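Local coordinates for imine reductase (Bacillus cereus, PDB 4D3D), which catalyses the NADPH-dependent, S-selective reduction of cyclic imines such as 2-methylpyrroline, probably binding the cofactor in its N-terminal Rossmann-type domain, at residues B[24-29]-B[80-85]; B[97-102]-B[126-131]; B[132-137]-B[182-187]; B[205-210]-B[264-269]; B[250-255]-B[296-301]. One frame throughout, in Å; residues are numbered along the deposited sequence.

Contact 1: B[24-29]-B[80-85]; sequences VTVIGL and LVILSL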
# COMPACT_ATOMS: atom_id res chain seq x y z
N VAL B 24 20.40 29.99 -19.10
CA VAL B 24 19.31 29.77 -18.12
C VAL B 24 19.65 30.41 -16.76
O VAL B 24 20.82 30.58 -16.43
CB VAL B 24 19.06 28.25 -17.98
CG1 VAL B 24 20.26 27.54 -17.37
CG2 VAL B 24 17.75 27.95 -17.24
N THR B 25 18.63 30.82 -16.01
CA THR B 25 18.79 31.38 -14.67
C THR B 25 18.29 30.36 -13.65
O THR B 25 17.21 29.74 -13.85
CB THR B 25 18.00 32.70 -14.54
OG1 THR B 25 18.60 33.70 -15.36
CG2 THR B 25 17.96 33.17 -13.09
N VAL B 26 19.01 30.19 -12.54
CA VAL B 26 18.59 29.33 -11.42
C VAL B 26 18.52 30.23 -10.20
O VAL B 26 19.53 30.84 -9.80
CB VAL B 26 19.54 28.15 -11.18
CG1 VAL B 26 19.14 27.37 -9.96
CG2 VAL B 26 19.57 27.27 -12.42
N ILE B 27 17.33 30.31 -9.62
CA ILE B 27 17.09 31.04 -8.42
C ILE B 27 16.78 30.06 -7.32
O ILE B 27 15.87 29.22 -7.39
CB ILE B 27 15.94 32.05 -8.56
CG1 ILE B 27 16.32 33.26 -9.42
CG2 ILE B 27 15.51 32.55 -7.16
CD1 ILE B 27 15.20 34.14 -9.84
N GLY B 28 17.57 30.11 -6.25
CA GLY B 28 17.46 29.15 -5.16
C GLY B 28 18.57 28.10 -5.22
O GLY B 28 18.65 27.31 -6.16
N LEU B 29 19.48 28.15 -4.24
CA LEU B 29 20.74 27.36 -4.34
C LEU B 29 20.87 26.41 -3.16
O LEU B 29 21.96 26.25 -2.60
CB LEU B 29 21.94 28.29 -4.48
CG LEU B 29 21.90 29.19 -5.74
CD1 LEU B 29 23.02 30.24 -5.75
CD2 LEU B 29 21.97 28.33 -7.02
N LEU B 80 14.12 31.95 -19.43
CA LEU B 80 13.82 30.78 -18.57
C LEU B 80 14.49 30.88 -17.19
O LEU B 80 15.74 31.04 -17.10
CB LEU B 80 14.26 29.52 -19.29
CG LEU B 80 13.88 28.22 -18.59
CD1 LEU B 80 12.39 28.04 -18.53
CD2 LEU B 80 14.54 27.01 -19.25
N VAL B 81 13.64 30.78 -16.13
CA VAL B 81 14.07 30.97 -14.73
C VAL B 81 13.61 29.73 -13.98
O VAL B 81 12.42 29.52 -13.83
CB VAL B 81 13.40 32.22 -14.17
CG1 VAL B 81 13.79 32.39 -12.71
CG2 VAL B 81 13.70 33.44 -15.04
N ILE B 82 14.57 28.92 -13.53
CA ILE B 82 14.25 27.78 -12.65
C ILE B 82 14.14 28.24 -11.19
O ILE B 82 15.08 28.82 -10.67
CB ILE B 82 15.33 26.69 -12.77
CG1 ILE B 82 15.62 26.25 -14.21
CG2 ILE B 82 14.99 25.50 -11.86
CD1 ILE B 82 14.48 25.91 -15.05
N LEU B 83 13.00 28.03 -10.54
CA LEU B 83 12.84 28.41 -9.17
C LEU B 83 12.97 27.13 -8.32
O LEU B 83 12.03 26.35 -8.21
CB LEU B 83 11.49 29.04 -8.95
CG LEU B 83 11.23 30.33 -9.74
CD1 LEU B 83 9.86 30.81 -9.45
CD2 LEU B 83 12.19 31.40 -9.28
N SER B 84 14.15 26.91 -7.79
CA SER B 84 14.40 25.77 -6.92
C SER B 84 14.38 26.31 -5.48
O SER B 84 15.42 26.51 -4.86
CB SER B 84 15.73 25.14 -7.36
OG SER B 84 16.73 26.09 -7.80
N LEU B 85 13.21 26.66 -5.00
CA LEU B 85 13.04 27.29 -3.75
C LEU B 85 12.47 26.24 -2.75
O LEU B 85 11.92 25.22 -3.14
CB LEU B 85 12.04 28.44 -3.87
CG LEU B 85 12.36 29.49 -4.96
CD1 LEU B 85 11.26 30.55 -5.12
CD2 LEU B 85 13.69 30.15 -4.62
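Ile27 meets three residues of segment 80-85 on one face of the sheet. Its CD1 lies 3.6 Å from Val81 CG1, its CB packs alongside Leu83 CD2, and its CG2 reaches Leu85 CD2. CG1 stands anti to the carbonyl carbon (chi1 -72°) and the chain then runs on extended, which carries CD1 back over Val81 while CG2 faces Leu85. Met91 and Ile94 of helix 88-95 cover this face. Across the sheet, Val24 CG2 rests 3.9 Å from Leu80 CD2, the two side chains pointing the same way, and also touches Ile82 CG1.

Between these layers runs a parallel ladder. Thr25 N donates to Leu80 O (3.1 Å); Ile82 N returns to Thr25 O; Ile27 N meets Ile82 O at 2.9 Å, almost straight at 173°; and Ser84 N closes on Ile27 O with a more bent bond. At the polar edge, in one of the two modelled conformers of Ser84, OG donates to Gly28 O (2.8 Å), a link past the strand ends that is probably not permanent. Gly28, at positive phi, brings its CA within 3.3 Å of Ser84 O in a CA-H...O contact. Strands 23-27 and 80-83 are neighbours at the centre of a Rossmann-type sheet, and Gly28 opens what appears to be its GxGxxG dinucleotide-binding turn.

Contact 2: B[97-102]-B[126-131]; sequences PVSENL and EDRGAR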
# COMPACT_ATOMS: atom_id res chain seq x y z
N PRO B 97 7.79 42.17 -4.93
CA PRO B 97 8.30 43.55 -4.95
C PRO B 97 8.81 43.97 -6.29
O PRO B 97 9.06 45.19 -6.45
CB PRO B 97 9.46 43.50 -3.94
CG PRO B 97 9.03 42.39 -2.96
CD PRO B 97 8.45 41.34 -3.91
N VAL B 98 9.03 43.02 -7.20
CA VAL B 98 9.51 43.31 -8.54
C VAL B 98 8.51 42.85 -9.62
O VAL B 98 8.88 42.52 -10.71
CB VAL B 98 10.92 42.74 -8.77
CG1 VAL B 98 11.92 43.50 -7.89
CG2 VAL B 98 10.99 41.27 -8.52
N SER B 99 7.23 42.95 -9.28
CA SER B 99 6.14 42.37 -10.13
C SER B 99 6.12 43.00 -11.52
O SER B 99 5.68 42.34 -12.50
CB SER B 99 4.82 42.81 -9.50
OG SER B 99 4.43 42.00 -8.44
N GLU B 100 6.57 44.25 -11.64
CA GLU B 100 6.65 44.94 -12.95
C GLU B 100 7.73 44.44 -13.92
O GLU B 100 7.82 44.90 -15.09
CB GLU B 100 6.80 46.45 -12.68
CG GLU B 100 8.23 46.94 -12.27
CD GLU B 100 8.63 46.87 -10.76
OE1 GLU B 100 7.95 46.15 -9.98
OE2 GLU B 100 9.68 47.53 -10.37
N ASN B 101 8.59 43.51 -13.49
CA ASN B 101 9.67 43.00 -14.28
C ASN B 101 9.51 41.59 -14.78
O ASN B 101 10.49 40.97 -15.27
CB ASN B 101 10.97 43.13 -13.48
CG ASN B 101 11.36 44.59 -13.23
OD1 ASN B 101 11.14 45.48 -14.07
ND2 ASN B 101 11.92 44.86 -12.08
N LEU B 102 8.27 41.10 -14.75
CA LEU B 102 8.05 39.66 -15.07
C LEU B 102 7.51 39.37 -16.47
O LEU B 102 7.47 38.23 -16.90
CB LEU B 102 7.10 39.13 -14.03
CG LEU B 102 7.54 39.12 -12.54
CD1 LEU B 102 6.45 38.68 -11.61
CD2 LEU B 102 8.72 38.15 -12.39
N GLU B 126 0.69 34.90 -14.44
CA GLU B 126 0.03 35.34 -15.69
C GLU B 126 -0.52 36.76 -15.61
O GLU B 126 -0.43 37.45 -16.64
CB GLU B 126 -1.12 34.35 -16.05
CG GLU B 126 -0.54 32.97 -16.28
N ASP B 127 -1.10 37.16 -14.50
CA ASP B 127 -1.65 38.50 -14.29
C ASP B 127 -0.49 39.56 -14.49
O ASP B 127 -0.75 40.72 -14.83
CB ASP B 127 -2.24 38.68 -12.95
CG ASP B 127 -3.59 37.97 -12.82
OD1 ASP B 127 -4.10 37.54 -13.88
OD2 ASP B 127 -4.09 37.90 -11.70
N ARG B 128 0.74 39.14 -14.26
CA ARG B 128 1.94 40.02 -14.39
C ARG B 128 2.71 39.81 -15.69
O ARG B 128 3.82 40.32 -15.93
CB ARG B 128 2.85 39.87 -13.13
CG ARG B 128 2.18 40.42 -11.87
CD ARG B 128 2.71 39.81 -10.57
NE ARG B 128 1.98 40.45 -9.44
CZ ARG B 128 0.72 40.19 -9.12
NH1 ARG B 128 0.01 39.31 -9.77
NH2 ARG B 128 0.15 40.86 -8.15
N GLY B 129 2.14 39.02 -16.61
CA GLY B 129 2.72 38.81 -17.92
C GLY B 129 3.72 37.76 -18.12
O GLY B 129 4.30 37.60 -19.17
N ALA B 130 3.88 36.90 -17.08
CA ALA B 130 4.78 35.77 -17.11
C ALA B 130 3.98 34.48 -17.37
O ALA B 130 2.74 34.47 -17.41
CB ALA B 130 5.53 35.67 -15.76
N ARG B 131 4.72 33.42 -17.67
CA ARG B 131 4.14 32.06 -17.79
C ARG B 131 4.76 31.11 -16.74
O ARG B 131 5.88 31.36 -16.32
CB ARG B 131 4.39 31.59 -19.21
CG ARG B 131 3.68 32.41 -20.33
CD ARG B 131 2.13 32.31 -20.21
O HOH W 1 5.40 42.40 -15.12
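Arg128 and Ala130 of segment 126-131 meet Ser99 and Leu102 where helix 115-127 ends in a Schellman motif and turns into strand 131-137 of the Rossmann-type domain. Glu126 supplies a carbonyl to this ending, its O accepting from Gly129 N at 3.0 Å, and Ala130 N completes the motif by bonding to Leu125 O.

Arg128 then carries the polar part of the contact. Its side chain is extended from CG to NE and runs beside Leu102, whose CD1 comes 4.0 Å from Arg128 CD. NE donates to Ser99 OG at 3.1 Å; the hydroxyl oxygen sits at the guanidinium edge, only 5° out of its plane, though the bond is bent to 145° at the hydrogen. That hydroxyl is also bonded to Glu96 O, and Arg128 NH1 is held by Trp124 O, while the guanidinium makes a cation-pi contact with the Trp124 ring. The group is therefore fixed from more than one side and its rotation restrained.

Gly129 is the C-prime residue, and its positive phi lets the chain leave the helix. Ala130 follows with its methyl against Leu102: CB approaches Leu102 CB at 4.2 Å and Leu102 O at 3.4 Å. Leu75 of helix 71-77 and Trp124 pack on the same leucine.

A water ties the two backbones together. It donates to Arg128 O (2.7 Å) and Ser99 O (2.6 Å) and accepts from Leu102 N (3.2 Å).

Contact 3: B[132-137]-B[182-187]; sequences HITGGV and LAMLYY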
# COMPACT_ATOMS: atom_id res chain seq x y z
N HIS B 132 4.05 30.03 -16.36
CA HIS B 132 4.40 29.16 -15.21
C HIS B 132 4.43 27.70 -15.69
O HIS B 132 3.52 27.31 -16.39
CB HIS B 132 3.43 29.34 -14.10
CG HIS B 132 3.61 28.40 -12.93
ND1 HIS B 132 3.10 27.12 -12.89
CD2 HIS B 132 4.22 28.59 -11.74
CE1 HIS B 132 3.36 26.57 -11.72
NE2 HIS B 132 4.08 27.42 -11.02
N ILE B 133 5.55 27.00 -15.45
CA ILE B 133 5.60 25.51 -15.64
C ILE B 133 5.77 24.92 -14.25
O ILE B 133 6.62 25.38 -13.44
CB ILE B 133 6.67 25.07 -16.57
CG1 ILE B 133 6.50 25.59 -18.00
CG2 ILE B 133 6.74 23.56 -16.64
CD1 ILE B 133 7.80 25.44 -18.77
N THR B 134 4.89 23.95 -13.91
CA THR B 134 5.00 23.24 -12.64
C THR B 134 5.85 22.04 -12.84
O THR B 134 5.59 21.27 -13.73
CB THR B 134 3.61 22.80 -12.10
OG1 THR B 134 2.76 23.94 -12.13
CG2 THR B 134 3.67 22.29 -10.64
N GLY B 135 6.82 21.82 -11.95
CA GLY B 135 7.62 20.61 -12.01
C GLY B 135 7.63 19.85 -10.66
O GLY B 135 7.79 20.45 -9.62
N GLY B 136 7.45 18.53 -10.74
CA GLY B 136 7.46 17.59 -9.62
C GLY B 136 8.63 16.63 -9.80
O GLY B 136 8.52 15.65 -10.50
N VAL B 137 9.78 16.98 -9.21
CA VAL B 137 11.00 16.18 -9.40
C VAL B 137 10.89 14.91 -8.55
O VAL B 137 10.66 14.99 -7.36
CB VAL B 137 12.26 16.99 -9.05
CG1 VAL B 137 13.53 16.15 -9.28
CG2 VAL B 137 12.32 18.29 -9.88
N LEU B 182 -1.49 19.69 -12.03
CA LEU B 182 -1.31 18.24 -12.30
C LEU B 182 0.03 17.63 -11.96
O LEU B 182 0.08 16.50 -11.42
CB LEU B 182 -1.69 17.88 -13.76
CG LEU B 182 -3.11 18.11 -14.17
CD1 LEU B 182 -3.22 17.90 -15.66
CD2 LEU B 182 -4.09 17.16 -13.47
N ALA B 183 1.13 18.36 -12.17
CA ALA B 183 2.41 17.88 -11.77
C ALA B 183 2.47 17.59 -10.27
O ALA B 183 3.04 16.55 -9.86
CB ALA B 183 3.50 18.85 -12.14
N MET B 184 1.82 18.42 -9.47
CA MET B 184 1.77 18.18 -8.02
C MET B 184 0.75 17.06 -7.67
O MET B 184 0.96 16.30 -6.70
CB MET B 184 1.46 19.47 -7.27
CG MET B 184 2.58 20.56 -7.38
SD MET B 184 4.32 20.01 -7.61
CE MET B 184 4.11 19.42 -6.07
N LEU B 185 -0.32 17.01 -8.41
CA LEU B 185 -1.37 16.02 -8.17
C LEU B 185 -0.78 14.62 -8.27
O LEU B 185 -0.88 13.83 -7.31
CB LEU B 185 -2.53 16.15 -9.09
CG LEU B 185 -3.64 15.04 -8.85
CD1 LEU B 185 -4.41 15.18 -7.54
CD2 LEU B 185 -4.49 15.08 -10.07
N TYR B 186 -0.15 14.32 -9.37
CA TYR B 186 0.41 12.97 -9.61
C TYR B 186 1.49 12.59 -8.56
O TYR B 186 1.53 11.51 -8.00
CB TYR B 186 0.95 12.80 -10.98
CG TYR B 186 -0.12 12.61 -12.08
CD1 TYR B 186 -0.73 13.68 -12.72
CD2 TYR B 186 -0.58 11.32 -12.42
CE1 TYR B 186 -1.72 13.50 -13.69
CE2 TYR B 186 -1.58 11.14 -13.38
CZ TYR B 186 -2.13 12.20 -14.01
OH TYR B 186 -3.09 11.99 -15.01
N TYR B 187 2.36 13.57 -8.22
CA TYR B 187 3.34 13.38 -7.18
C TYR B 187 2.73 13.06 -5.79
O TYR B 187 3.07 12.03 -5.15
CB TYR B 187 4.19 14.67 -7.09
CG TYR B 187 5.41 14.43 -6.20
CD1 TYR B 187 6.59 13.90 -6.71
CD2 TYR B 187 5.33 14.70 -4.86
CE1 TYR B 187 7.68 13.67 -5.87
CE2 TYR B 187 6.40 14.50 -4.02
CZ TYR B 187 7.54 13.96 -4.49
OH TYR B 187 8.59 13.77 -3.60
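Thr134 and Ala183 form the apolar part of this contact, the threonine methyl CG2 lying 3.8 Å from Ala183 CB. The same CG2 meets Met184, whose CG is also 3.8 Å away, the two side chains crossing at a slant. OG1 of Thr134 stands beside the backbone N (chi1 -51°), where it bonds to Pro180 O just before the helix; this leaves CG2 anti to that nitrogen and facing Ala183 and Met184. Bends at chi2 and chi3 fold the Met184 chain back, placing SD beside Gly135 O and the Thr134 methyl.

Backbone oxygens provide a second kind of contact, of van der Waals character. Ala183 CB touches Thr134 O at 3.6 Å, Met184 SD lies 4.0 Å from Gly135 O, and Tyr187 CE1 approaches Val137 O at 3.6 Å, obliquely to its ring. Gly136 and Ala183 form the nearest CA pair, 5.5 Å apart; without a side chain on Gly136, the first turn of the helix can settle close on the strand.

Strand and helix segment run nearly parallel, 20° apart, and join the Rossmann-type sheet to the long helix 182-210 that leads into the C-terminal domain. Strand 131-137 lies between strands 106-109 and 149-155, with Ala118 of helix 115-127 also packing on Thr134. On the helix, Tyr186 stacks edge-to-face on Tyr221 of the second subunit.

Contact 4: B[205-210]-B[264-269]; sequences LAIANA and HTTQEA
Ile207 pushes its two branches against different residues of the helix end at 264-269. CG1 is anti to the carbonyl carbon (chi1 -63°) and the chain continues extended (chi2 172°), which sends CD1 out to Thr266, 3.5 Å from its OG1. CG2, anti to the backbone N, instead faces Thr265 CG2 at 3.9 Å and Ala269 CB at 4.2 Å. The isoleucine crosses both threonine side chains at about a right angle, reaching one by its end and the other by its branch.

The two threonines share one conformation, with OG1 anti to the carbonyl carbon. In each the hydroxyl bonds back to a carbonyl one turn earlier in its own helix: Thr265 OG1 to His261 O and Thr266 OG1 to Val262 O. Thr265 thus offers its methyl to Ile207, whereas Thr266 presents a hydroxyl oxygen already engaged.

One turn beyond Ile207, Ala210 meets Ala269 methyl to methyl, their CB atoms 4.0 Å apart, and Ala210 CB also lies 3.6 Å from Ala269 O. These small residues let the ends of helices 182-210 and 252-268 come together in the all-helical C-terminal domain, where Ile189 and Gln188 of the second subunit add packing. The chemistry is essentially apolar: the helix ends are joined by shape and by methyl contacts, while each threonine hydroxyl is bonded to a carbonyl of its own helix and not across the contact.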
# COMPACT_ATOMS: atom_id res chain seq x y z
N LEU B 205 5.38 -6.12 9.99
CA LEU B 205 6.67 -6.60 10.50
C LEU B 205 6.70 -6.58 12.03
O LEU B 205 7.21 -7.55 12.68
CB LEU B 205 7.83 -5.84 9.89
CG LEU B 205 9.21 -6.23 10.39
CD1 LEU B 205 9.49 -7.70 10.06
CD2 LEU B 205 10.19 -5.31 9.73
N ALA B 206 6.15 -5.55 12.70
CA ALA B 206 6.14 -5.55 14.13
C ALA B 206 5.36 -6.74 14.74
O ALA B 206 5.73 -7.31 15.81
CB ALA B 206 5.54 -4.26 14.65
N ILE B 207 4.20 -7.06 14.11
CA ILE B 207 3.41 -8.25 14.48
C ILE B 207 4.28 -9.50 14.30
O ILE B 207 4.27 -10.35 15.22
CB ILE B 207 2.11 -8.34 13.68
CG1 ILE B 207 1.20 -7.16 13.97
CG2 ILE B 207 1.34 -9.66 14.01
CD1 ILE B 207 -0.01 -7.07 13.06
N ALA B 208 4.96 -9.62 13.19
CA ALA B 208 5.75 -10.82 12.86
C ALA B 208 6.87 -10.95 13.93
O ALA B 208 7.08 -11.98 14.50
CB ALA B 208 6.38 -10.66 11.55
N ASN B 209 7.54 -9.84 14.20
CA ASN B 209 8.57 -9.83 15.28
C ASN B 209 8.01 -10.28 16.62
O ASN B 209 8.69 -11.05 17.33
CB ASN B 209 9.26 -8.43 15.45
CG ASN B 209 10.09 -7.94 14.27
OD1 ASN B 209 10.43 -6.73 14.26
ND2 ASN B 209 10.43 -8.75 13.31
N ALA B 210 6.83 -9.84 17.01
CA ALA B 210 6.26 -10.23 18.29
C ALA B 210 6.01 -11.76 18.36
O ALA B 210 5.94 -12.30 19.45
CB ALA B 210 5.03 -9.46 18.58
N HIS B 264 -7.63 -7.74 15.69
CA HIS B 264 -7.43 -8.64 16.77
C HIS B 264 -6.03 -9.20 16.88
O HIS B 264 -5.53 -9.32 17.98
CB HIS B 264 -8.48 -9.81 16.67
CG HIS B 264 -9.89 -9.36 16.79
ND1 HIS B 264 -10.96 -10.10 16.31
CD2 HIS B 264 -10.42 -8.25 17.34
CE1 HIS B 264 -12.08 -9.45 16.54
NE2 HIS B 264 -11.79 -8.35 17.20
N THR B 265 -5.42 -9.56 15.74
CA THR B 265 -4.09 -10.11 15.64
C THR B 265 -3.11 -9.07 16.22
O THR B 265 -2.17 -9.40 16.97
CB THR B 265 -3.74 -10.49 14.20
OG1 THR B 265 -4.63 -11.55 13.78
CG2 THR B 265 -2.32 -10.96 14.07
N THR B 266 -3.36 -7.82 15.83
CA THR B 266 -2.53 -6.69 16.30
C THR B 266 -2.61 -6.55 17.82
O THR B 266 -1.54 -6.48 18.44
CB THR B 266 -2.99 -5.39 15.61
OG1 THR B 266 -2.92 -5.53 14.16
CG2 THR B 266 -2.05 -4.19 16.00
N GLN B 267 -3.82 -6.53 18.39
CA GLN B 267 -4.03 -6.34 19.83
C GLN B 267 -3.42 -7.47 20.60
O GLN B 267 -2.74 -7.22 21.61
CB GLN B 267 -5.47 -6.33 20.18
CG GLN B 267 -6.24 -5.15 19.75
CD GLN B 267 -7.75 -5.36 19.87
OE1 GLN B 267 -8.29 -6.42 19.56
NE2 GLN B 267 -8.44 -4.32 20.28
N GLU B 268 -3.57 -8.71 20.12
CA GLU B 268 -2.97 -9.91 20.77
C GLU B 268 -1.46 -9.85 20.81
O GLU B 268 -0.86 -10.39 21.74
CB GLU B 268 -3.28 -11.22 19.95
CG GLU B 268 -4.63 -11.74 20.09
CD GLU B 268 -4.77 -12.97 19.10
OE1 GLU B 268 -3.73 -13.44 18.39
OE2 GLU B 268 -5.91 -13.37 19.10
N ALA B 269 -0.82 -9.24 19.80
CA ALA B 269 0.61 -9.11 19.66
C ALA B 269 1.22 -7.91 20.44
O ALA B 269 2.41 -7.76 20.43
CB ALA B 269 1.05 -9.08 18.20

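Contact 5: B[250-255]-B[296-301]; sequences DRLAMG and FTSLIE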
# COMPACT_ATOMS: atom_id res chain seq x y z
N ASP B 250 -16.25 -9.94 -4.61
CA ASP B 250 -15.94 -9.65 -3.24
C ASP B 250 -17.10 -8.82 -2.62
O ASP B 250 -17.76 -8.08 -3.30
CB ASP B 250 -14.60 -8.87 -3.05
CG ASP B 250 -14.76 -7.34 -3.34
OD1 ASP B 250 -14.81 -6.89 -4.49
OD2 ASP B 250 -14.93 -6.59 -2.35
N ARG B 251 -17.33 -9.05 -1.33
CA ARG B 251 -18.41 -8.32 -0.62
C ARG B 251 -17.82 -7.56 0.60
O ARG B 251 -17.00 -8.05 1.39
CB ARG B 251 -19.51 -9.31 -0.16
CG ARG B 251 -20.28 -9.77 -1.44
CD ARG B 251 -21.59 -10.43 -1.24
NE ARG B 251 -22.09 -11.00 -2.52
CZ ARG B 251 -22.89 -10.45 -3.44
NH1 ARG B 251 -23.31 -9.18 -3.40
NH2 ARG B 251 -23.23 -11.19 -4.49
N LEU B 252 -18.29 -6.31 0.75
CA LEU B 252 -17.76 -5.48 1.86
C LEU B 252 -17.86 -6.15 3.22
O LEU B 252 -17.00 -6.04 4.06
CB LEU B 252 -18.49 -4.13 1.91
CG LEU B 252 -17.95 -3.11 2.89
CD1 LEU B 252 -16.50 -2.72 2.54
CD2 LEU B 252 -18.81 -1.86 2.96
N ALA B 253 -18.98 -6.85 3.52
CA ALA B 253 -19.14 -7.48 4.83
C ALA B 253 -18.03 -8.47 5.10
O ALA B 253 -17.60 -8.61 6.24
CB ALA B 253 -20.50 -8.19 4.88
N MET B 254 -17.61 -9.15 4.04
CA MET B 254 -16.51 -10.14 4.18
C MET B 254 -15.14 -9.40 4.42
O MET B 254 -14.28 -9.92 5.18
CB MET B 254 -16.42 -11.09 3.00
CG MET B 254 -17.64 -11.95 2.76
SD MET B 254 -17.93 -13.03 4.16
CE MET B 254 -16.78 -14.36 3.82
N GLY B 255 -14.95 -8.31 3.73
CA GLY B 255 -13.78 -7.43 3.97
C GLY B 255 -13.73 -6.93 5.38
O GLY B 255 -12.68 -6.94 6.00
N PHE B 296 -15.76 -3.92 -1.86
CA PHE B 296 -15.01 -2.91 -1.04
C PHE B 296 -14.62 -1.67 -1.76
O PHE B 296 -14.34 -0.65 -1.08
CB PHE B 296 -13.83 -3.56 -0.33
CG PHE B 296 -12.54 -3.57 -1.14
CD1 PHE B 296 -12.28 -4.58 -2.04
CD2 PHE B 296 -11.59 -2.59 -0.94
CE1 PHE B 296 -11.08 -4.60 -2.74
CE2 PHE B 296 -10.41 -2.59 -1.63
CZ PHE B 296 -10.14 -3.61 -2.54
N THR B 297 -14.66 -1.64 -3.09
CA THR B 297 -14.37 -0.41 -3.87
C THR B 297 -15.39 0.68 -3.56
O THR B 297 -15.13 1.85 -3.74
CB THR B 297 -14.23 -0.63 -5.37
OG1 THR B 297 -15.46 -1.13 -5.91
CG2 THR B 297 -13.12 -1.56 -5.66
N SER B 298 -16.54 0.25 -3.05
CA SER B 298 -17.58 1.18 -2.65
C SER B 298 -17.08 2.14 -1.56
O SER B 298 -17.73 3.19 -1.35
CB SER B 298 -18.85 0.46 -2.17
OG SER B 298 -18.67 -0.31 -1.00
N LEU B 299 -16.05 1.77 -0.81
CA LEU B 299 -15.44 2.69 0.17
C LEU B 299 -14.88 4.00 -0.41
O LEU B 299 -14.72 4.97 0.37
CB LEU B 299 -14.41 2.00 1.04
CG LEU B 299 -14.87 0.78 1.87
CD1 LEU B 299 -13.74 0.05 2.53
CD2 LEU B 299 -15.93 1.22 2.88
N ILE B 300 -14.75 4.08 -1.70
CA ILE B 300 -14.37 5.36 -2.30
C ILE B 300 -15.45 6.41 -2.04
O ILE B 300 -15.16 7.59 -1.90
CB ILE B 300 -13.99 5.19 -3.77
CG1 ILE B 300 -13.10 6.39 -4.16
CG2 ILE B 300 -15.18 5.08 -4.61
CD1 ILE B 300 -12.50 6.31 -5.53
N GLU B 301 -16.68 5.96 -1.82
CA GLU B 301 -17.75 6.88 -1.43
C GLU B 301 -17.57 7.47 -0.08
O GLU B 301 -17.99 8.65 0.13
CB GLU B 301 -19.14 6.22 -1.52
CG GLU B 301 -19.42 5.63 -2.90
CD GLU B 301 -19.28 6.61 -4.10
OE1 GLU B 301 -19.59 7.80 -3.98
OE2 GLU B 301 -18.86 6.17 -5.19
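Leu252 lays its CD1 methyl over the start of segment 296-301, 3.9 Å from Phe296 CA and also 3.9 Å from Leu299 CD1, the two leucine side chains meeting at a slant. In the helical C-terminal domain this joins the first turn of helix 252-268 to the 3-10 turn 296-298 that leads into helix 300-304. Leu252 has CG anti to its backbone nitrogen (chi1 -173°), an orientation that brings CD1 between Phe296 and Leu299. Phe283 of helix 274-288 packs on both leucines, and Leu199 of the second subunit adds to Leu299.

Phe296 is flanked by aromatic rings, edge-to-face with Tyr236 and with Trp195 of the second subunit. Asp250 stands at the edge of its ring, the carboxylate turned 68° from the ring plane. Asp250 OD1 is bonded to Tyr236 OH and Ser295 OG, leaving OD2 to face Phe296. Tyr236 lines the pocket of the bound polyether, and the ligand itself lies about 4 Å from the Asp250 side chain. The carboxylate is gripped at both oxygens, for Asp250 OD2 uses its syn lone pair to accept the hydrogen bond from Phe296 N at 2.8 Å, nearly straight at 169°, and lies 3.3 Å from Phe296 CD1.

From the N terminus, contact 1 closes the first loop, bringing strand 80-83 beside strand 23-27 at the centre of the Rossmann-type sheet. Contact 2 follows and ties the loop after helix 88-95 to the end of helix 115-127. That chain runs directly into contact 3, which reaches the same sheet as contact 1 and fastens it to helix 182-210, bridging the two domains. The far end of this helix enters contact 4, about 39 Å from contact 3 between centres. None of the five nests: contacts 1 to 3 are in series, and only contacts 4 and 5 cross, sharing helix 252-268 in the C-terminal domain. Contacts 3, 4 and 5 all touch the second subunit.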